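Local coordinates for nitrilotriacetate monooxygenase (Burkholderia pseudomallei, PDB 3SDO), which probably uses reduced FMN and molecular oxygen to oxidise its substrate, as a monooxygenase of the NtaA/SnaA/DszA family, at residues G13-A21 with A35-A46. Sequence-based numbering, arbitrary orientation.
With EDO (1,2-ethanediol), chain C.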
loop_
_atom_site.group_PDB
_atom_site.type_symbol
_atom_site.label_atom_id
_atom_site.label_comp_id
_atom_site.label_asym_id
_atom_site.label_seq_id
_atom_site.Cartn_x
_atom_site.Cartn_y
_atom_site.Cartn_z
ATOM N N GLY A 13 0.570 -15.206 -14.527
ATOM C CA GLY A 13 0.830 -14.309 -13.407
ATOM C C GLY A 13 1.748 -15.024 -12.437
ATOM O O GLY A 13 1.812 -16.249 -12.440
ATOM N N VAL A 14 2.434 -14.279 -11.579
ATOM C CA VAL A 14 3.245 -14.900 -10.525
ATOM C C VAL A 14 2.853 -14.365 -9.154
ATOM O O VAL A 14 2.851 -13.142 -8.904
ATOM C CB VAL A 14 4.779 -14.767 -10.805
ATOM C CG1 VAL A 14 5.209 -13.311 -10.912
ATOM C CG2 VAL A 14 5.574 -15.481 -9.776
ATOM N N LEU A 15 2.453 -15.304 -8.301
ATOM C CA LEU A 15 2.233 -15.054 -6.889
ATOM C C LEU A 15 3.592 -14.909 -6.241
ATOM O O LEU A 15 4.363 -15.876 -6.186
ATOM C CB LEU A 15 1.483 -16.218 -6.230
ATOM C CG LEU A 15 1.497 -16.226 -4.676
ATOM C CD1 LEU A 15 0.740 -15.006 -4.160
ATOM C CD2 LEU A 15 0.950 -17.531 -4.042
ATOM N N ILE A 16 3.916 -13.727 -5.733
ATOM C CA ILE A 16 5.179 -13.585 -5.018
ATOM C C ILE A 16 4.885 -13.610 -3.528
ATOM O O ILE A 16 4.627 -12.577 -2.913
ATOM C CB ILE A 16 5.940 -12.332 -5.443
ATOM C CG1 ILE A 16 6.016 -12.262 -6.969
ATOM C CG2 ILE A 16 7.325 -12.342 -4.844
ATOM C CD1 ILE A 16 6.775 -11.058 -7.483
ATOM N N GLN A 17 4.881 -14.818 -2.966
ATOM C CA GLN A 17 4.586 -15.038 -1.569
ATOM C C GLN A 17 5.902 -15.070 -0.785
ATOM O O GLN A 17 6.237 -16.064 -0.162
ATOM C CB GLN A 17 3.839 -16.358 -1.411
ATOM C CG GLN A 17 3.142 -16.567 -0.087
ATOM C CD GLN A 17 1.833 -15.801 0.026
ATOM O OE1 GLN A 17 1.693 -14.718 -0.530
ATOM N NE2 GLN A 17 0.886 -16.343 0.798
ATOM N N GLY A 18 6.626 -13.953 -0.816
ATOM C CA GLY A 18 7.912 -13.855 -0.162
ATOM C C GLY A 18 8.794 -15.006 -0.573
ATOM O O GLY A 18 8.954 -15.282 -1.766
ATOM N N ALA A 19 9.282 -15.728 0.419
ATOM C CA ALA A 19 10.163 -16.879 0.208
ATOM C C ALA A 19 9.592 -17.957 -0.684
ATOM O O ALA A 19 10.348 -18.641 -1.378
ATOM C CB ALA A 19 10.585 -17.494 1.557
ATOM N N GLY A 20 8.277 -18.154 -0.649
ATOM C CA GLY A 20 7.654 -19.170 -1.478
ATOM C C GLY A 20 6.272 -19.565 -1.016
ATOM O O GLY A 20 5.858 -19.237 0.092
ATOM N N ALA A 21 5.568 -20.280 -1.877
ATOM C CA ALA A 21 4.239 -20.800 -1.556
ATOM C C ALA A 21 4.327 -21.876 -0.480
ATOM O O ALA A 21 3.368 -22.078 0.281
ATOM C CB ALA A 21 3.554 -21.354 -2.802
ATOM N N ALA A 35 13.327 -13.233 3.187
ATOM C CA ALA A 35 12.707 -12.943 1.902
ATOM C C ALA A 35 11.323 -12.285 2.028
ATOM O O ALA A 35 11.040 -11.315 1.330
ATOM C CB ALA A 35 12.614 -14.239 1.054
ATOM N N SER A 36 10.469 -12.782 2.927
ATOM C CA SER A 36 9.098 -12.245 3.020
ATOM C C SER A 36 8.980 -10.753 3.320
ATOM O O SER A 36 8.011 -10.136 2.927
ATOM C CB SER A 36 8.261 -13.063 3.974
ATOM O OG SER A 36 7.996 -14.321 3.363
ATOM N N VAL A 37 9.963 -10.183 4.007
ATOM C CA VAL A 37 10.019 -8.753 4.266
ATOM C C VAL A 37 11.390 -8.184 3.847
ATOM O O VAL A 37 11.999 -7.360 4.542
ATOM C CB VAL A 37 9.689 -8.436 5.742
ATOM C CG1 VAL A 37 8.219 -8.640 6.001
ATOM C CG2 VAL A 37 10.495 -9.307 6.691
ATOM N N ASN A 38 11.858 -8.643 2.689
ATOM C CA ASN A 38 13.095 -8.160 2.079
ATOM C C ASN A 38 12.699 -7.499 0.755
ATOM O O ASN A 38 12.439 -8.210 -0.243
ATOM C CB ASN A 38 14.033 -9.349 1.834
ATOM C CG ASN A 38 15.366 -8.939 1.213
ATOM O OD1 ASN A 38 15.406 -8.186 0.239
ATOM N ND2 ASN A 38 16.460 -9.421 1.799
ATOM N N PHE A 39 12.663 -6.154 0.732
ATOM C CA PHE A 39 12.159 -5.437 -0.445
ATOM C C PHE A 39 12.941 -5.732 -1.721
ATOM O O PHE A 39 12.356 -5.998 -2.760
ATOM C CB PHE A 39 12.092 -3.919 -0.237
ATOM C CG PHE A 39 11.604 -3.179 -1.460
ATOM C CD1 PHE A 39 10.293 -3.330 -1.892
ATOM C CD2 PHE A 39 12.461 -2.364 -2.194
ATOM C CE1 PHE A 39 9.841 -2.690 -3.055
ATOM C CE2 PHE A 39 12.029 -1.738 -3.339
ATOM C CZ PHE A 39 10.705 -1.888 -3.769
ATOM N N ASP A 40 14.258 -5.695 -1.642
ATOM C CA ASP A 40 15.071 -5.963 -2.816
ATOM C C ASP A 40 14.826 -7.359 -3.416
ATOM O O ASP A 40 14.929 -7.538 -4.622
ATOM C CB ASP A 40 16.544 -5.819 -2.493
ATOM C CG ASP A 40 16.972 -4.368 -2.270
ATOM O OD1 ASP A 40 16.218 -3.407 -2.563
ATOM O OD2 ASP A 40 18.082 -4.228 -1.763
ATOM N N PHE A 41 14.531 -8.339 -2.577
ATOM C CA PHE A 41 14.121 -9.659 -3.079
ATOM C C PHE A 41 12.874 -9.596 -3.943
ATOM O O PHE A 41 12.860 -10.188 -5.047
ATOM C CB PHE A 41 13.907 -10.620 -1.923
ATOM C CG PHE A 41 13.434 -11.987 -2.347
ATOM C CD1 PHE A 41 14.318 -12.890 -2.903
ATOM C CD2 PHE A 41 12.110 -12.348 -2.195
ATOM C CE1 PHE A 41 13.889 -14.169 -3.279
ATOM C CE2 PHE A 41 11.684 -13.626 -2.555
ATOM C CZ PHE A 41 12.569 -14.522 -3.101
ATOM N N TYR A 42 11.827 -8.895 -3.484
ATOM C CA TYR A 42 10.641 -8.706 -4.319
ATOM C C TYR A 42 10.957 -7.999 -5.662
ATOM O O TYR A 42 10.408 -8.383 -6.687
ATOM C CB TYR A 42 9.520 -7.946 -3.599
ATOM C CG TYR A 42 8.819 -8.726 -2.505
ATOM C CD1 TYR A 42 9.362 -8.782 -1.227
ATOM C CD2 TYR A 42 7.618 -9.366 -2.727
ATOM C CE1 TYR A 42 8.750 -9.467 -0.217
ATOM C CE2 TYR A 42 6.987 -10.071 -1.703
ATOM C CZ TYR A 42 7.546 -10.088 -0.451
ATOM O OH TYR A 42 6.939 -10.771 0.572
ATOM N N VAL A 43 11.857 -7.012 -5.650
ATOM C CA VAL A 43 12.261 -6.328 -6.874
ATOM C C VAL A 43 12.950 -7.298 -7.851
ATOM O O VAL A 43 12.652 -7.325 -9.037
ATOM C CB VAL A 43 13.206 -5.131 -6.615
ATOM C CG1 VAL A 43 13.648 -4.517 -7.972
ATOM C CG2 VAL A 43 12.534 -4.055 -5.721
ATOM N N ASP A 44 13.870 -8.086 -7.337
ATOM C CA ASP A 44 14.567 -9.077 -8.146
ATOM C C ASP A 44 13.607 -10.084 -8.796
ATOM O O ASP A 44 13.666 -10.310 -10.015
ATOM C CB ASP A 44 15.604 -9.793 -7.291
ATOM C CG ASP A 44 16.270 -10.939 -8.016
ATOM O OD1 ASP A 44 17.372 -10.737 -8.526
ATOM O OD2 ASP A 44 15.689 -12.030 -8.091
ATOM N N ARG A 45 12.684 -10.623 -8.000
ATOM C CA ARG A 45 11.692 -11.561 -8.503
ATOM C C ARG A 45 10.699 -10.911 -9.474
ATOM O O ARG A 45 10.378 -11.498 -10.501
ATOM C CB ARG A 45 10.967 -12.238 -7.360
ATOM C CG ARG A 45 11.870 -13.029 -6.409
ATOM C CD ARG A 45 12.457 -14.255 -7.031
ATOM N NE ARG A 45 13.647 -13.980 -7.838
ATOM C CZ ARG A 45 14.278 -14.872 -8.592
ATOM N NH1 ARG A 45 15.358 -14.505 -9.285
ATOM N NH2 ARG A 45 13.856 -16.128 -8.648
ATOM N N ALA A 46 10.220 -9.705 -9.174
ATOM C CA ALA A 46 9.325 -9.008 -10.102
ATOM C C ALA A 46 10.016 -8.754 -11.441
ATOM O O ALA A 46 9.409 -8.956 -12.495
ATOM C CB ALA A 46 8.781 -7.683 -9.492
HETATM C C1 EDO C . 15.106 -4.519 4.081
HETATM O O1 EDO C . 15.447 -5.631 3.229
HETATM C C2 EDO C . 13.586 -4.296 4.079
HETATM O O2 EDO C . 13.067 -4.080 2.746
#
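Ile16, Gly18 and Ala19, in the loop that leaves strand 11-15, pack against Ala35 and Ser36 of the 3-10 turn before helix 39-51 and against Phe41 and Tyr42 of its first turn, a buried and mainly van der Waals contact at the first beta-alpha unit of the barrel. Ile16 lies alongside the Tyr42 ring, the two side chains running past each other in opposite directions, with CG2 of Ile16 3.7 Å from CD2 of Tyr42. With CG1 beside the backbone N (chi1 -49°), the CG1 branch extends (chi2 -179°) so that Ile16 CD1 lies 4.1 Å from Ala46 N. The edge of the tyrosine ring faces Ile16 O, and Tyr42 OH lies 3.3 Å from Gly18 CA. Tyr42 OH donates to Ser36 O at 2.7 Å, which ties the helix to the 3-10 turn before it.

In this luciferase-like TIM barrel, strand 11-15 pairs in parallel with strands 56-59 and 393-396, and the loop beyond it forms a type II' turn from Gln17 to Gly20. Gly18, at positive phi, brings its CA to 3.6 Å from Ser36 OG. The Gln17 side chain, leaving the backbone away from segment 35-46, lies about 8 Å from that of Asp61, a predicted FMN ligand. Gly18 O meets the edge of the Phe41 ring, 3.3 Å from CE2, and also accepts from Thr401 OG1. Ala35 CB lies over one face of this ring and Arg45 CG over the opposite one, both toward the rim; the same Ala35 methyl touches Ala19 CA at 3.7 Å. Ser36 OG, near Ala19 N, hydrogen-bonds to His72 ND1.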